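Putative ATPase Rv3679 (Mycobacterium tuberculosis H37Rv, PDB 6BS3) hydrolyses ATP as one subunit of the heterodimeric BagAB complex, an ArsA-family ATPase whose activity is required for resistance to nitric oxide and elevated glycerol. Local coordinates at residues 19-24 with 203-208; 24-29 with 158-163; 313-318 with 332-337. All coordinates share one frame; numbering follows the deposited sequence.

Contact 1 (19-24 with 203-208); sequences SGVRLH and QTAIHL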
# COMPACT_ATOMS: atom_id res chain seq x y z
N SER A 19 17.49 -22.29 -7.90
CA SER A 19 17.34 -22.63 -9.33
C SER A 19 16.52 -23.91 -9.48
O SER A 19 15.96 -24.15 -10.55
CB SER A 19 18.71 -22.80 -9.99
OG SER A 19 19.49 -21.63 -9.86
N GLY A 20 16.46 -24.71 -8.43
CA GLY A 20 15.68 -25.95 -8.40
C GLY A 20 14.23 -25.72 -8.00
O GLY A 20 13.40 -26.62 -8.17
N VAL A 21 13.92 -24.52 -7.44
CA VAL A 21 12.57 -24.10 -7.00
C VAL A 21 11.63 -23.99 -8.23
O VAL A 21 11.98 -23.36 -9.23
CB VAL A 21 12.63 -22.76 -6.19
CG1 VAL A 21 11.24 -22.16 -5.99
CG2 VAL A 21 13.32 -22.95 -4.84
N ARG A 22 10.43 -24.60 -8.11
CA ARG A 22 9.37 -24.59 -9.13
C ARG A 22 8.30 -23.55 -8.80
O ARG A 22 7.61 -23.08 -9.71
CB ARG A 22 8.68 -25.97 -9.21
CG ARG A 22 9.60 -27.18 -9.50
CD ARG A 22 9.77 -27.63 -10.96
NE ARG A 22 8.70 -27.23 -11.89
CZ ARG A 22 7.45 -27.68 -11.85
NH1 ARG A 22 7.08 -28.53 -10.90
NH2 ARG A 22 6.55 -27.24 -12.71
N LEU A 23 8.13 -23.22 -7.50
CA LEU A 23 7.12 -22.26 -7.06
C LEU A 23 7.73 -21.08 -6.34
O LEU A 23 8.22 -21.24 -5.22
CB LEU A 23 6.02 -22.93 -6.18
CG LEU A 23 5.00 -21.99 -5.50
CD1 LEU A 23 4.17 -21.22 -6.53
CD2 LEU A 23 4.13 -22.75 -4.49
N HIS A 24 7.67 -19.89 -6.96
CA HIS A 24 8.21 -18.66 -6.39
C HIS A 24 7.10 -17.76 -5.93
O HIS A 24 6.25 -17.39 -6.73
CB HIS A 24 9.11 -17.90 -7.39
CG HIS A 24 10.32 -18.68 -7.81
ND1 HIS A 24 11.54 -18.54 -7.15
CD2 HIS A 24 10.46 -19.57 -8.81
CE1 HIS A 24 12.37 -19.37 -7.77
NE2 HIS A 24 11.77 -20.01 -8.77
N GLN A 203 10.90 -27.21 -3.27
CA GLN A 203 10.29 -26.86 -4.56
C GLN A 203 9.66 -25.46 -4.48
O GLN A 203 9.23 -24.92 -5.50
CB GLN A 203 9.18 -27.87 -4.92
CG GLN A 203 9.68 -29.28 -5.19
CD GLN A 203 10.16 -29.42 -6.60
OE1 GLN A 203 11.31 -29.10 -6.92
NE2 GLN A 203 9.27 -29.89 -7.46
N THR A 204 9.59 -24.89 -3.26
CA THR A 204 9.00 -23.58 -2.99
C THR A 204 10.03 -22.63 -2.37
O THR A 204 10.97 -23.07 -1.70
CB THR A 204 7.73 -23.77 -2.09
OG1 THR A 204 6.86 -24.72 -2.69
CG2 THR A 204 6.94 -22.47 -1.85
N ALA A 205 9.83 -21.31 -2.59
CA ALA A 205 10.61 -20.21 -1.99
C ALA A 205 9.75 -18.97 -1.97
O ALA A 205 9.09 -18.66 -2.96
CB ALA A 205 11.90 -19.94 -2.78
N ILE A 206 9.77 -18.26 -0.85
CA ILE A 206 9.05 -16.99 -0.65
C ILE A 206 10.09 -15.86 -0.68
O ILE A 206 10.99 -15.84 0.16
CB ILE A 206 8.21 -16.99 0.66
CG1 ILE A 206 7.16 -18.12 0.66
CG2 ILE A 206 7.55 -15.62 0.91
CD1 ILE A 206 6.96 -18.84 1.94
N HIS A 207 9.96 -14.95 -1.66
CA HIS A 207 10.80 -13.77 -1.84
C HIS A 207 10.05 -12.57 -1.28
O HIS A 207 8.83 -12.48 -1.41
CB HIS A 207 11.19 -13.56 -3.32
CG HIS A 207 11.72 -14.79 -3.98
ND1 HIS A 207 12.94 -15.34 -3.60
CD2 HIS A 207 11.15 -15.58 -4.92
CE1 HIS A 207 13.07 -16.44 -4.33
NE2 HIS A 207 12.03 -16.61 -5.15
N LEU A 208 10.77 -11.69 -0.61
CA LEU A 208 10.18 -10.54 0.07
C LEU A 208 10.75 -9.26 -0.48
O LEU A 208 11.93 -8.94 -0.28
CB LEU A 208 10.37 -10.63 1.59
CG LEU A 208 9.80 -11.89 2.24
CD1 LEU A 208 10.88 -12.96 2.43
CD2 LEU A 208 9.10 -11.56 3.53

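Contact 2 (24-29 with 158-163); sequences HLVTGK and AIVVDA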
# COMPACT_ATOMS: atom_id res chain seq x y z
N HIS A 24 7.67 -19.89 -6.96
CA HIS A 24 8.21 -18.66 -6.39
C HIS A 24 7.10 -17.76 -5.93
O HIS A 24 6.25 -17.39 -6.73
CB HIS A 24 9.11 -17.90 -7.39
CG HIS A 24 10.32 -18.68 -7.81
ND1 HIS A 24 11.54 -18.54 -7.15
CD2 HIS A 24 10.46 -19.57 -8.81
CE1 HIS A 24 12.37 -19.37 -7.77
NE2 HIS A 24 11.77 -20.01 -8.77
N LEU A 25 7.08 -17.41 -4.64
CA LEU A 25 6.04 -16.54 -4.12
C LEU A 25 6.67 -15.18 -3.83
O LEU A 25 7.65 -15.11 -3.11
CB LEU A 25 5.36 -17.15 -2.87
CG LEU A 25 4.64 -18.48 -3.04
CD1 LEU A 25 4.72 -19.31 -1.76
CD2 LEU A 25 3.16 -18.26 -3.35
N VAL A 26 6.14 -14.12 -4.45
CA VAL A 26 6.66 -12.76 -4.31
C VAL A 26 5.75 -11.93 -3.43
O VAL A 26 4.63 -11.55 -3.82
CB VAL A 26 6.98 -12.08 -5.69
CG1 VAL A 26 7.64 -10.71 -5.49
CG2 VAL A 26 7.86 -12.97 -6.57
N THR A 27 6.21 -11.70 -2.19
CA THR A 27 5.48 -10.91 -1.22
C THR A 27 6.23 -9.58 -0.97
O THR A 27 7.21 -9.27 -1.65
CB THR A 27 5.11 -11.72 0.04
OG1 THR A 27 4.17 -10.96 0.80
CG2 THR A 27 6.31 -12.07 0.90
N GLY A 28 5.71 -8.78 -0.05
CA GLY A 28 6.23 -7.47 0.31
C GLY A 28 5.09 -6.52 0.65
O GLY A 28 3.94 -6.80 0.33
N LYS A 29 5.39 -5.41 1.33
CA LYS A 29 4.37 -4.43 1.69
C LYS A 29 3.75 -3.81 0.41
O LYS A 29 4.41 -3.81 -0.63
CB LYS A 29 5.01 -3.37 2.60
CG LYS A 29 4.03 -2.33 3.14
CD LYS A 29 4.58 -1.57 4.36
CE LYS A 29 3.81 -0.29 4.59
NZ LYS A 29 2.39 -0.56 4.90
N ALA A 158 8.73 -23.10 -14.23
CA ALA A 158 8.55 -22.40 -12.95
C ALA A 158 7.22 -21.67 -12.94
O ALA A 158 6.66 -21.36 -14.00
CB ALA A 158 9.69 -21.40 -12.71
N ILE A 159 6.72 -21.40 -11.74
CA ILE A 159 5.51 -20.63 -11.46
C ILE A 159 5.93 -19.47 -10.57
O ILE A 159 6.59 -19.68 -9.54
CB ILE A 159 4.40 -21.49 -10.76
CG1 ILE A 159 4.13 -22.85 -11.48
CG2 ILE A 159 3.10 -20.68 -10.53
CD1 ILE A 159 3.55 -22.84 -12.82
N VAL A 160 5.57 -18.25 -10.97
CA VAL A 160 5.87 -17.06 -10.18
C VAL A 160 4.53 -16.47 -9.74
O VAL A 160 3.67 -16.18 -10.57
CB VAL A 160 6.80 -16.03 -10.89
CG1 VAL A 160 7.11 -14.84 -9.96
CG2 VAL A 160 8.10 -16.69 -11.38
N VAL A 161 4.33 -16.38 -8.43
CA VAL A 161 3.10 -15.82 -7.89
C VAL A 161 3.36 -14.41 -7.37
O VAL A 161 4.27 -14.20 -6.55
CB VAL A 161 2.44 -16.76 -6.82
CG1 VAL A 161 1.11 -16.19 -6.33
CG2 VAL A 161 2.23 -18.16 -7.38
N ASP A 162 2.59 -13.43 -7.91
CA ASP A 162 2.50 -12.05 -7.44
C ASP A 162 1.51 -12.28 -6.28
O ASP A 162 0.30 -12.41 -6.47
CB ASP A 162 1.95 -11.16 -8.56
CG ASP A 162 1.57 -9.73 -8.24
OD1 ASP A 162 1.79 -9.29 -7.09
OD2 ASP A 162 1.05 -9.04 -9.12
N ALA A 163 2.07 -12.52 -5.09
CA ALA A 163 1.36 -12.97 -3.89
C ALA A 163 0.71 -11.85 -3.04
O ALA A 163 1.07 -10.69 -3.20
CB ALA A 163 2.32 -13.81 -3.04

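Contact 3 (313-318 with 332-337); sequences LELPTV and ESLAQQ. With ADP (adenosine-5'-diphosphate), chain C.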
# COMPACT_ATOMS: atom_id res chain seq x y z
N LEU A 313 19.01 -9.36 -2.85
CA LEU A 313 19.07 -8.87 -4.22
C LEU A 313 18.73 -7.37 -4.18
O LEU A 313 18.03 -6.93 -3.27
CB LEU A 313 18.05 -9.64 -5.14
CG LEU A 313 18.32 -11.15 -5.38
CD1 LEU A 313 17.10 -11.87 -5.91
CD2 LEU A 313 19.50 -11.35 -6.34
N GLU A 314 19.25 -6.60 -5.16
CA GLU A 314 19.07 -5.16 -5.27
C GLU A 314 18.71 -4.79 -6.69
O GLU A 314 19.41 -5.17 -7.63
CB GLU A 314 20.35 -4.37 -4.91
CG GLU A 314 20.91 -4.58 -3.50
CD GLU A 314 21.60 -5.91 -3.28
OE1 GLU A 314 22.18 -6.46 -4.24
OE2 GLU A 314 21.53 -6.42 -2.14
N LEU A 315 17.65 -3.98 -6.84
CA LEU A 315 17.21 -3.47 -8.12
C LEU A 315 17.31 -1.94 -8.12
O LEU A 315 17.15 -1.32 -7.06
CB LEU A 315 15.76 -3.93 -8.43
CG LEU A 315 15.58 -5.44 -8.61
CD1 LEU A 315 14.13 -5.79 -8.72
CD2 LEU A 315 16.33 -5.94 -9.85
N PRO A 316 17.62 -1.33 -9.29
CA PRO A 316 17.69 0.14 -9.33
C PRO A 316 16.29 0.77 -9.46
O PRO A 316 15.27 0.07 -9.52
CB PRO A 316 18.53 0.39 -10.59
CG PRO A 316 18.09 -0.72 -11.53
CD PRO A 316 17.86 -1.92 -10.62
N THR A 317 16.27 2.11 -9.49
CA THR A 317 15.07 2.90 -9.72
C THR A 317 15.05 3.17 -11.23
O THR A 317 16.03 3.66 -11.79
CB THR A 317 15.18 4.26 -8.98
OG1 THR A 317 15.23 4.05 -7.57
CG2 THR A 317 14.03 5.22 -9.33
N VAL A 318 13.91 2.88 -11.86
CA VAL A 318 13.64 3.18 -13.27
C VAL A 318 13.20 4.67 -13.26
O VAL A 318 12.22 5.01 -12.60
CB VAL A 318 12.57 2.21 -13.86
CG1 VAL A 318 12.09 2.70 -15.22
CG2 VAL A 318 13.11 0.79 -13.96
N GLU A 332 17.09 -8.13 -16.59
CA GLU A 332 18.52 -8.07 -16.86
C GLU A 332 19.31 -7.80 -15.55
O GLU A 332 20.28 -8.49 -15.30
CB GLU A 332 18.82 -7.02 -17.95
CG GLU A 332 20.29 -6.95 -18.33
CD GLU A 332 20.80 -8.10 -19.19
OE1 GLU A 332 21.14 -9.16 -18.63
OE2 GLU A 332 20.86 -7.93 -20.43
N SER A 333 18.83 -6.87 -14.69
CA SER A 333 19.47 -6.59 -13.39
C SER A 333 19.45 -7.84 -12.49
O SER A 333 20.47 -8.17 -11.91
CB SER A 333 18.80 -5.41 -12.70
OG SER A 333 19.27 -5.29 -11.37
N LEU A 334 18.31 -8.57 -12.43
CA LEU A 334 18.19 -9.84 -11.71
C LEU A 334 19.14 -10.90 -12.26
O LEU A 334 19.80 -11.57 -11.47
CB LEU A 334 16.76 -10.37 -11.75
CG LEU A 334 15.73 -9.61 -10.89
CD1 LEU A 334 14.34 -10.13 -11.14
CD2 LEU A 334 16.10 -9.66 -9.36
N ALA A 335 19.22 -11.05 -13.62
CA ALA A 335 20.10 -12.03 -14.28
C ALA A 335 21.59 -11.81 -13.92
O ALA A 335 22.29 -12.77 -13.62
CB ALA A 335 19.90 -11.98 -15.80
N GLN A 336 22.05 -10.55 -13.90
CA GLN A 336 23.43 -10.15 -13.56
C GLN A 336 23.84 -10.48 -12.12
O GLN A 336 25.03 -10.58 -11.80
CB GLN A 336 23.63 -8.66 -13.86
CG GLN A 336 23.51 -8.33 -15.35
CD GLN A 336 23.60 -6.86 -15.68
OE1 GLN A 336 23.58 -5.99 -14.80
NE2 GLN A 336 23.69 -6.55 -16.96
N GLN A 337 22.84 -10.65 -11.25
CA GLN A 337 22.99 -10.97 -9.84
C GLN A 337 22.95 -12.48 -9.60
O GLN A 337 23.07 -12.92 -8.46
CB GLN A 337 21.93 -10.22 -9.00
CG GLN A 337 22.19 -8.73 -8.90
CD GLN A 337 21.05 -8.01 -8.23
OE1 GLN A 337 20.99 -7.93 -7.02
NE2 GLN A 337 20.11 -7.48 -9.00
PB ADP C . 3.09 -3.69 -5.36
O1B ADP C . 2.50 -4.77 -6.29
O2B ADP C . 1.94 -2.81 -4.82
O3B ADP C . 3.95 -4.24 -4.26
PA ADP C . 4.02 -2.31 -7.82
O1A ADP C . 2.60 -2.02 -8.34
O2A ADP C . 4.70 -3.35 -8.62
O3A ADP C . 3.95 -2.72 -6.28
O5' ADP C . 4.85 -0.97 -7.62
C5' ADP C . 4.41 0.24 -6.97
C4' ADP C . 4.75 1.40 -7.88
O4' ADP C . 6.19 1.52 -7.98
C3' ADP C . 4.24 1.32 -9.31
O3' ADP C . 3.85 2.61 -9.76
C2' ADP C . 5.45 0.77 -10.09
O2' ADP C . 5.44 1.09 -11.48
C1' ADP C . 6.60 1.44 -9.34
N9 ADP C . 7.87 0.73 -9.39
C8 ADP C . 8.12 -0.57 -9.01
N7 ADP C . 9.38 -0.92 -9.10
C5 ADP C . 10.01 0.23 -9.57
C6 ADP C . 11.36 0.53 -9.85
N6 ADP C . 12.36 -0.35 -9.73
N1 ADP C . 11.66 1.78 -10.26
C2 ADP C . 10.67 2.67 -10.39
N3 ADP C . 9.36 2.50 -10.18
C4 ADP C . 9.09 1.25 -9.76

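Contact 1 (19-24 with 203-208)
Gln203 O accepts two backbone N-H groups from the facing segment, Leu23 N at 2.8 Å and Arg22 N at 2.9 Å, the Arg22 bond being the more bent. Two residues further on, Ala205 N returns a bond to Leu23 O at 3.1 Å, and Thr204 CA adds a C-H...O contact to the same oxygen. These bonds set Leu23 beside Thr204 and His24 beside Ala205 as parallel bridges. They begin the pairing of strands 23-28 and 204-210, neighbours in the central sheet of this P-loop ATPase, at the end remote from the nucleotide loop. The polar side-chain link is His24 ND1 to His207 NE2, 2.8 Å and nearly straight at 170°; either nitrogen could be the donor. The two imidazoles meet rim to rim with planes 17° apart, neither lying over the other. His207 ND1 is engaged by Ser236 N of the next strand, so the chain of bonds from His24 to Ser236 crosses three strands. Among apolar groups, Val21 CG1 lies above one face of the His24 ring, toward its rim, within the same segment, while CG2 reaches Ala205 CB at 3.9 Å. Leu23 CD2 runs alongside Thr204, touching OG1 and CG2; Thr204 OG1 is hydrogen-bonded to Leu198 O. Gln203, bent at chi2 (-83°), brings its NE2 to 3.4 Å from Arg22 CG; the arginine's NH1 and NH2 bond to Val145 O and Tyr156 O.

Contact 2 (24-29 with 158-163)
Leu25 and Val161 lie side by side on one face of the sheet, with the leucine CD2 methyl 3.8 Å from Val161 CB. Leu25 has an unusual chi2 of 148°, which brings CD2 against the valine while CD1 packs on Ile206 of the other neighbouring strand. On the opposite face Val26 and Val160 cross obliquely. Both valines hold CG1 anti to the backbone N (chi1 -175° in Val26), but unlike branches meet: Val26 CG2 rests 3.9 Å from Val160 CG1. The His24 ring presents its CD2 edge, with Ile159 O in the ring plane and Ala158 CB near it. Ala163 CB stands 3.3 Å from Val26 O, the oxygen that also takes a hydrogen bond from Ala163 N. Asp162 OD2 is hydrogen-bonded to Ser35 OG on helix 34-46. Behind these side chains the parallel backbones exchange bonds in sequence: His24 N to Ile159 O, Val161 N to His24 O and Val26 N to Val161 O, each 2.8 Å, then Ala163 N to Val26 O at 3.0 Å, more bent. Two buried parallel strands, one leading through Gly28 into the phosphate-binding loop and the other carrying an aspartate, Asp162, next to the loop's serine and the magnesium ion, are characteristic of the Walker A and probable Walker B strands of a P-loop ATPase.

Contact 3 (313-318 with 332-337)
Strand 313-316 and helix 332-336 run roughly antiparallel, their axes at 148° and 8.6 Å apart at closest approach, so that the last turn of the helix lies against the strand. Gln337 carries the polar part of the contact. Its chain is extended beyond CG, which carries the amide from the helix end across to the backbone of Glu314. OE1 accepts Glu314 N at 2.9 Å in a nearly straight bond of 174°, the donor lying in the carbonyl plane on a lone pair. NE2 approaches Glu314 O at 2.8 Å, but the angle of 126° makes this bond weak. The same NE2 gives a straighter bond to Ser333 O, 3.0 Å away; that oxygen lies close to the amide plane, while the nitrogen stands above the plane of the serine carbonyl. Beside the amide, Leu313 CD2 packs on Gln337 CB at 3.8 Å. Leu315 CD2 is the main apolar meeting point: it touches Leu334 CD2 at 3.8 Å and Ser333 OG at 3.4 Å, and Pro316 CD sits on the same serine. Ile37 and Leu330 also pack on Leu315. Further along the same segment, Pro316 O accepts a hydrogen bond from ADP N6 and Val318 N donates to ADP N1 at 3.0 Å, so the backbone reads the Watson-Crick edge of adenine. The chemistry implies that one side-chain amide serves Glu314 N and the Ser333 carbonyl firmly and Glu314 O only weakly, tying strand to helix, while Pro316 and Val318 use a complementary acceptor and donor that would favour adenine over guanine.

In the fold
Contacts 1 and 2 share His24 and flank strand 23-28, with strand 204-210 on one side and 158-162 on the other. Their centres are 9 Å apart, and they touch: His207 N lies 2.7 Å from Leu25 O, and Arg22 O lies 2.8 Å from Ile159 N, both probable hydrogen bonds. Along the chain contact 2 nests within the loop of contact 1, and contact 3 follows both. Contact 3 sits at edge strand 312-316 of the same sheet, centred about 18 and 17 Å from the centres of contacts 1 and 2. The nucleotide links contacts 2 and 3, at phosphate and adenine respectively, while the side chain of His207 in contact 1 stays about 12 Å from ADP.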